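Local coordinates for protein beta-N-acetylhexosaminidase (Streptomyces plicatus, PDB 1JAK) that hydrolyses terminal beta-linked N-acetylhexosamine residues, most likely by the substrate-assisted mechanism of family 20 glycoside hydrolases, at residues K177-R182 and P464-V469; A231-I236 and L245-E250. All blocks are in the same frame, centred on the assembly; numbering follows the deposited sequence.

In the fold
Both contacts lie in the catalytic alpha/beta barrel, with centres about 17 Å apart. Contact 1 joins helix 173-184, which follows the first barrel strand, to helix 465-474, which follows the last, and so spans the closure of the barrel. Contact 2 is nested inside the long chain interval closed by contact 1 and packs helix 230-242 against strand 246-250. Helices 173-184 and 230-242 are themselves joined by the Lys177–Glu235 salt bridge, while Ile180 packs on Leu245. Contact 1 thus lies between two helices of the outer layer, and contact 2 joins that layer to the parallel strands whose barrel carries the inhibitor pocket.

Contact 1: K177-R182 and P464-V469; sequences KRYIDR and PRLPGV
Leu466 reaches from helix 465-474 to Tyr179 and Arg182 of helix 173-184, across the place where the first and last helices of the alpha/beta barrel come side by side. The strands preceding these helices, 159-165 and 440-447, are neighbours in the parallel sheet, so the contact lies at the closure of the barrel. It is sparse: the two segments bury 98 Å² together, and the nearest pair of CA atoms, Arg182 and Leu466, is 9.0 Å apart.

Leu466 provides the bridge. Its CB points across the gap but is still 5.6 Å from Tyr179 OH. CG stands anti to the backbone N (chi1 -176°), which carries the branch point onward toward the first helix, where the two methyls part. CD1 meets the hydroxyl end of Tyr179, 4.2 Å from OH, and CD2 approaches the last turn of the 177-182 segment, 4.2 Å from Arg182 O. The CD2 methyl also faces the root of the arginine side chain, 4.7 Å from Arg182 CB. All of these are loose van der Waals approaches, and no hydrogen bond crosses between the segments.

The polar end of Arg182 turns elsewhere: its NH2 forms a salt bridge with Asp459, a carboxylate shared with Arg178. One face of the Arg182 guanidinium is covered by Arg178 CG, 4.3 Å above the plane and over its centre, so the aliphatic part of Arg178 lies over the Arg182 guanidinium, and both side chains reach Asp459. On the other helix, Leu466 O accepts a hydrogen bond from Tyr188, and Arg465 NH1 bonds to the carbonyl of Met402, a residue of the inhibitor pocket. Tyr179 also packs on Leu447 of the last strand, its CG anti to the backbone N (chi1 -161°).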
loop_
_atom_site.group_PDB
_atom_site.type_symbol
_atom_site.label_atom_id
_atom_site.label_comp_id
_atom_site.label_asym_id
_atom_site.label_seq_id
_atom_site.Cartn_x
_atom_site.Cartn_y
_atom_site.Cartn_z
ATOM N N LYS A 177 4.559 9.551 5.649
ATOM C CA LYS A 177 4.243 8.906 6.924
ATOM C C LYS A 177 2.734 8.958 7.133
ATOM O O LYS A 177 2.132 8.009 7.638
ATOM C CB LYS A 177 4.950 9.614 8.084
ATOM C CG LYS A 177 6.435 9.338 8.154
ATOM C CD LYS A 177 7.058 10.011 9.368
ATOM C CE LYS A 177 8.530 9.643 9.494
ATOM N NZ LYS A 177 9.173 10.309 10.666
ATOM N N ARG A 178 2.129 10.075 6.747
ATOM C CA ARG A 178 0.688 10.235 6.869
ATOM C C ARG A 178 -0.027 9.193 6.007
ATOM O O ARG A 178 -0.978 8.556 6.460
ATOM C CB ARG A 178 0.272 11.650 6.447
ATOM C CG ARG A 178 -1.228 11.828 6.234
ATOM C CD ARG A 178 -1.595 13.297 6.067
ATOM N NE ARG A 178 -2.875 13.481 5.386
ATOM C CZ ARG A 178 -3.545 14.630 5.349
ATOM N NH1 ARG A 178 -3.061 15.705 5.964
ATOM N NH2 ARG A 178 -4.693 14.712 4.687
ATOM N N TYR A 179 0.437 9.004 4.773
ATOM C CA TYR A 179 -0.204 8.023 3.902
ATOM C C TYR A 179 0.023 6.612 4.447
ATOM O O TYR A 179 -0.850 5.748 4.347
ATOM C CB TYR A 179 0.325 8.130 2.469
ATOM C CG TYR A 179 -0.602 7.477 1.469
ATOM C CD1 TYR A 179 -1.866 8.012 1.217
ATOM C CD2 TYR A 179 -0.246 6.296 0.822
ATOM C CE1 TYR A 179 -2.759 7.382 0.348
ATOM C CE2 TYR A 179 -1.133 5.655 -0.052
ATOM C CZ TYR A 179 -2.386 6.206 -0.279
ATOM O OH TYR A 179 -3.276 5.579 -1.122
ATOM N N ILE A 180 1.199 6.382 5.019
ATOM C CA ILE A 180 1.512 5.085 5.609
ATOM C C ILE A 180 0.481 4.788 6.695
ATOM O O ILE A 180 -0.044 3.677 6.782
ATOM C CB ILE A 180 2.940 5.085 6.216
ATOM C CG1 ILE A 180 3.964 4.899 5.094
ATOM C CG2 ILE A 180 3.074 3.997 7.286
ATOM C CD1 ILE A 180 5.402 5.133 5.516
ATOM N N ASP A 181 0.173 5.784 7.520
ATOM C CA ASP A 181 -0.804 5.564 8.575
ATOM C C ASP A 181 -2.194 5.295 8.008
ATOM O O ASP A 181 -2.964 4.529 8.588
ATOM C CB ASP A 181 -0.811 6.746 9.548
ATOM C CG ASP A 181 0.490 6.851 10.329
ATOM O OD1 ASP A 181 1.095 5.794 10.606
ATOM O OD2 ASP A 181 0.900 7.974 10.677
ATOM N N ARG A 182 -2.517 5.904 6.869
ATOM C CA ARG A 182 -3.815 5.675 6.245
ATOM C C ARG A 182 -3.943 4.207 5.840
ATOM O O ARG A 182 -4.966 3.569 6.100
ATOM C CB ARG A 182 -3.985 6.529 4.981
ATOM C CG ARG A 182 -3.986 8.038 5.195
ATOM C CD ARG A 182 -5.183 8.505 6.017
ATOM N NE ARG A 182 -5.397 9.944 5.875
ATOM C CZ ARG A 182 -5.366 10.821 6.876
ATOM N NH1 ARG A 182 -5.128 10.417 8.118
ATOM N NH2 ARG A 182 -5.588 12.106 6.634
ATOM N N PRO A 464 -13.262 6.212 -0.577
ATOM C CA PRO A 464 -13.381 4.931 0.128
ATOM C C PRO A 464 -12.962 3.621 -0.547
ATOM O O PRO A 464 -13.305 2.551 -0.048
ATOM C CB PRO A 464 -14.859 4.904 0.478
ATOM C CG PRO A 464 -15.460 5.399 -0.814
ATOM C CD PRO A 464 -14.546 6.565 -1.216
ATOM N N ARG A 465 -12.231 3.674 -1.655
ATOM C CA ARG A 465 -11.836 2.437 -2.327
ATOM C C ARG A 465 -10.658 1.694 -1.691
ATOM O O ARG A 465 -10.533 0.475 -1.845
ATOM C CB ARG A 465 -11.540 2.722 -3.804
ATOM C CG ARG A 465 -12.779 3.147 -4.594
ATOM C CD ARG A 465 -12.440 3.591 -6.019
ATOM N NE ARG A 465 -11.576 4.771 -6.027
ATOM C CZ ARG A 465 -11.297 5.491 -7.109
ATOM N NH1 ARG A 465 -11.814 5.162 -8.286
ATOM N NH2 ARG A 465 -10.497 6.545 -7.014
ATOM N N LEU A 466 -9.806 2.417 -0.968
ATOM C CA LEU A 466 -8.632 1.814 -0.332
ATOM C C LEU A 466 -8.938 0.609 0.569
ATOM O O LEU A 466 -8.269 -0.421 0.481
ATOM C CB LEU A 466 -7.870 2.879 0.470
ATOM C CG LEU A 466 -6.553 2.443 1.118
ATOM C CD1 LEU A 466 -5.508 2.173 0.045
ATOM C CD2 LEU A 466 -6.072 3.541 2.061
ATOM N N PRO A 467 -9.945 0.719 1.454
ATOM C CA PRO A 467 -10.265 -0.415 2.332
ATOM C C PRO A 467 -10.708 -1.653 1.551
ATOM O O PRO A 467 -10.425 -2.786 1.947
ATOM C CB PRO A 467 -11.394 0.127 3.214
ATOM C CG PRO A 467 -11.163 1.608 3.215
ATOM C CD PRO A 467 -10.775 1.890 1.784
ATOM N N GLY A 468 -11.407 -1.424 0.444
ATOM C CA GLY A 468 -11.896 -2.522 -0.372
ATOM C C GLY A 468 -10.799 -3.385 -0.963
ATOM O O GLY A 468 -10.904 -4.613 -0.964
ATOM N N VAL A 469 -9.745 -2.757 -1.474
ATOM C CA VAL A 469 -8.646 -3.518 -2.057
ATOM C C VAL A 469 -7.921 -4.292 -0.957
ATOM O O VAL A 469 -7.423 -5.397 -1.182
ATOM C CB VAL A 469 -7.658 -2.598 -2.790
ATOM C CG1 VAL A 469 -6.581 -3.432 -3.484
ATOM C CG2 VAL A 469 -8.415 -1.748 -3.811
#

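Contact 2: A231-I236 and L245-E250; sequences AEYKEI and LEVVPE
Tyr233 meets Val247 and Pro249 in a beta-alpha-beta unit of the barrel, in which helix 230-242 connects strand 190-194 to its parallel neighbour 246-250. The contact is buried, and its 143 Å² comes mostly from the tyrosine and Val247.

The packing is apolar and centred on the hydroxyl end of the ring. With CG anti to the backbone N (chi1 -172°), the Tyr233 ring extends from the helix toward the strand and arrives obliquely. CZ lies 4.2 Å from Val247 CG1; the valine and tyrosine side chains approach from opposite directions, while the proline side chain runs at roughly a right angle to the tyrosine. Ile203 also packs on Tyr233, and Val247 meets Val237 and Ala240 farther along the same helix.

Polar bonding is found at Glu250. Val248 and Glu250 both point away from the helix, and the Glu250 carboxylate is held by His192, His194 and Trp350 NE1, the last from a residue of the inhibitor pocket.

No hydrogen bond links helix and strand here. Tyr233 OH presses closely on two carbons, 3.3 Å from Val247 CG1 and 3.1 Å from Pro249 CB.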
loop_
_atom_site.group_PDB
_atom_site.type_symbol
_atom_site.label_atom_id
_atom_site.label_comp_id
_atom_site.label_asym_id
_atom_site.label_seq_id
_atom_site.Cartn_x
_atom_site.Cartn_y
_atom_site.Cartn_z
ATOM N N ALA A 231 19.195 9.455 4.039
ATOM C CA ALA A 231 18.706 9.468 5.416
ATOM C C ALA A 231 17.184 9.545 5.479
ATOM O O ALA A 231 16.552 8.829 6.255
ATOM C CB ALA A 231 19.314 10.642 6.179
ATOM N N GLU A 232 16.595 10.425 4.674
ATOM C CA GLU A 232 15.142 10.554 4.659
ATOM C C GLU A 232 14.509 9.252 4.208
ATOM O O GLU A 232 13.506 8.813 4.769
ATOM C CB GLU A 232 14.696 11.677 3.722
ATOM C CG GLU A 232 14.876 13.066 4.297
ATOM C CD GLU A 232 14.414 14.139 3.341
ATOM O OE1 GLU A 232 14.987 14.222 2.239
ATOM O OE2 GLU A 232 13.482 14.893 3.692
ATOM N N TYR A 233 15.094 8.634 3.187
ATOM C CA TYR A 233 14.560 7.380 2.685
ATOM C C TYR A 233 14.629 6.309 3.769
ATOM O O TYR A 233 13.685 5.539 3.953
ATOM C CB TYR A 233 15.336 6.906 1.458
ATOM C CG TYR A 233 14.685 5.712 0.815
ATOM C CD1 TYR A 233 13.489 5.849 0.114
ATOM C CD2 TYR A 233 15.225 4.435 0.959
ATOM C CE1 TYR A 233 12.842 4.751 -0.424
ATOM C CE2 TYR A 233 14.580 3.319 0.422
ATOM C CZ TYR A 233 13.387 3.493 -0.267
ATOM O OH TYR A 233 12.730 2.411 -0.794
ATOM N N LYS A 234 15.751 6.259 4.482
ATOM C CA LYS A 234 15.913 5.287 5.559
ATOM C C LYS A 234 14.831 5.492 6.620
ATOM O O LYS A 234 14.312 4.526 7.184
ATOM C CB LYS A 234 17.293 5.428 6.209
ATOM C CG LYS A 234 18.465 5.134 5.292
ATOM C CD LYS A 234 19.780 5.326 6.038
ATOM C CE LYS A 234 20.975 5.264 5.105
ATOM N NZ LYS A 234 22.253 5.508 5.836
ATOM N N GLU A 235 14.496 6.750 6.891
ATOM C CA GLU A 235 13.476 7.076 7.886
ATOM C C GLU A 235 12.097 6.613 7.420
ATOM O O GLU A 235 11.290 6.140 8.219
ATOM C CB GLU A 235 13.475 8.583 8.166
ATOM C CG GLU A 235 12.361 9.080 9.090
ATOM C CD GLU A 235 12.320 8.386 10.448
ATOM O OE1 GLU A 235 13.318 7.747 10.847
ATOM O OE2 GLU A 235 11.277 8.492 11.128
ATOM N N ILE A 236 11.821 6.752 6.126
ATOM C CA ILE A 236 10.539 6.296 5.594
ATOM C C ILE A 236 10.463 4.777 5.757
ATOM O O ILE A 236 9.437 4.234 6.167
ATOM C CB ILE A 236 10.383 6.660 4.095
ATOM C CG1 ILE A 236 10.231 8.178 3.944
ATOM C CG2 ILE A 236 9.177 5.932 3.502
ATOM C CD1 ILE A 236 10.106 8.654 2.498
ATOM N N LEU A 245 5.010 -2.522 7.201
ATOM C CA LEU A 245 4.910 -2.352 5.764
ATOM C C LEU A 245 6.314 -2.531 5.211
ATOM O O LEU A 245 7.241 -1.824 5.611
ATOM C CB LEU A 245 4.406 -0.947 5.417
ATOM C CG LEU A 245 2.935 -0.653 5.706
ATOM C CD1 LEU A 245 2.683 0.840 5.621
ATOM C CD2 LEU A 245 2.062 -1.404 4.713
ATOM N N GLU A 246 6.472 -3.499 4.316
ATOM C CA GLU A 246 7.756 -3.756 3.676
ATOM C C GLU A 246 7.788 -2.801 2.486
ATOM O O GLU A 246 6.888 -2.825 1.649
ATOM C CB GLU A 246 7.809 -5.214 3.210
ATOM C CG GLU A 246 9.088 -5.631 2.491
ATOM C CD GLU A 246 9.106 -7.121 2.188
ATOM O OE1 GLU A 246 8.014 -7.725 2.127
ATOM O OE2 GLU A 246 10.207 -7.687 2.001
ATOM N N VAL A 247 8.806 -1.948 2.423
ATOM C CA VAL A 247 8.908 -0.980 1.336
ATOM C C VAL A 247 9.473 -1.601 0.068
ATOM O O VAL A 247 10.535 -2.224 0.087
ATOM C CB VAL A 247 9.786 0.231 1.742
ATOM C CG1 VAL A 247 9.962 1.178 0.556
ATOM C CG2 VAL A 247 9.132 0.973 2.904
ATOM N N VAL A 248 8.733 -1.431 -1.024
ATOM C CA VAL A 248 9.117 -1.930 -2.337
ATOM C C VAL A 248 9.389 -0.694 -3.188
ATOM O O VAL A 248 8.462 -0.046 -3.680
ATOM C CB VAL A 248 7.978 -2.749 -2.976
ATOM C CG1 VAL A 248 8.392 -3.231 -4.361
ATOM C CG2 VAL A 248 7.638 -3.937 -2.084
ATOM N N PRO A 249 10.669 -0.335 -3.352
ATOM C CA PRO A 249 11.016 0.841 -4.150
ATOM C C PRO A 249 10.998 0.535 -5.637
ATOM O O PRO A 249 11.301 -0.585 -6.045
ATOM C CB PRO A 249 12.416 1.172 -3.664
ATOM C CG PRO A 249 13.007 -0.210 -3.508
ATOM C CD PRO A 249 11.885 -0.970 -2.805
ATOM N N GLU A 250 10.640 1.531 -6.440
ATOM C CA GLU A 250 10.620 1.359 -7.887
ATOM C C GLU A 250 11.391 2.458 -8.601
ATOM O O GLU A 250 11.197 3.646 -8.331
ATOM C CB GLU A 250 9.186 1.365 -8.441
ATOM C CG GLU A 250 9.125 1.101 -9.967
ATOM C CD GLU A 250 7.776 1.429 -10.596
ATOM O OE1 GLU A 250 6.778 1.547 -9.858
ATOM O OE2 GLU A 250 7.714 1.555 -11.843
#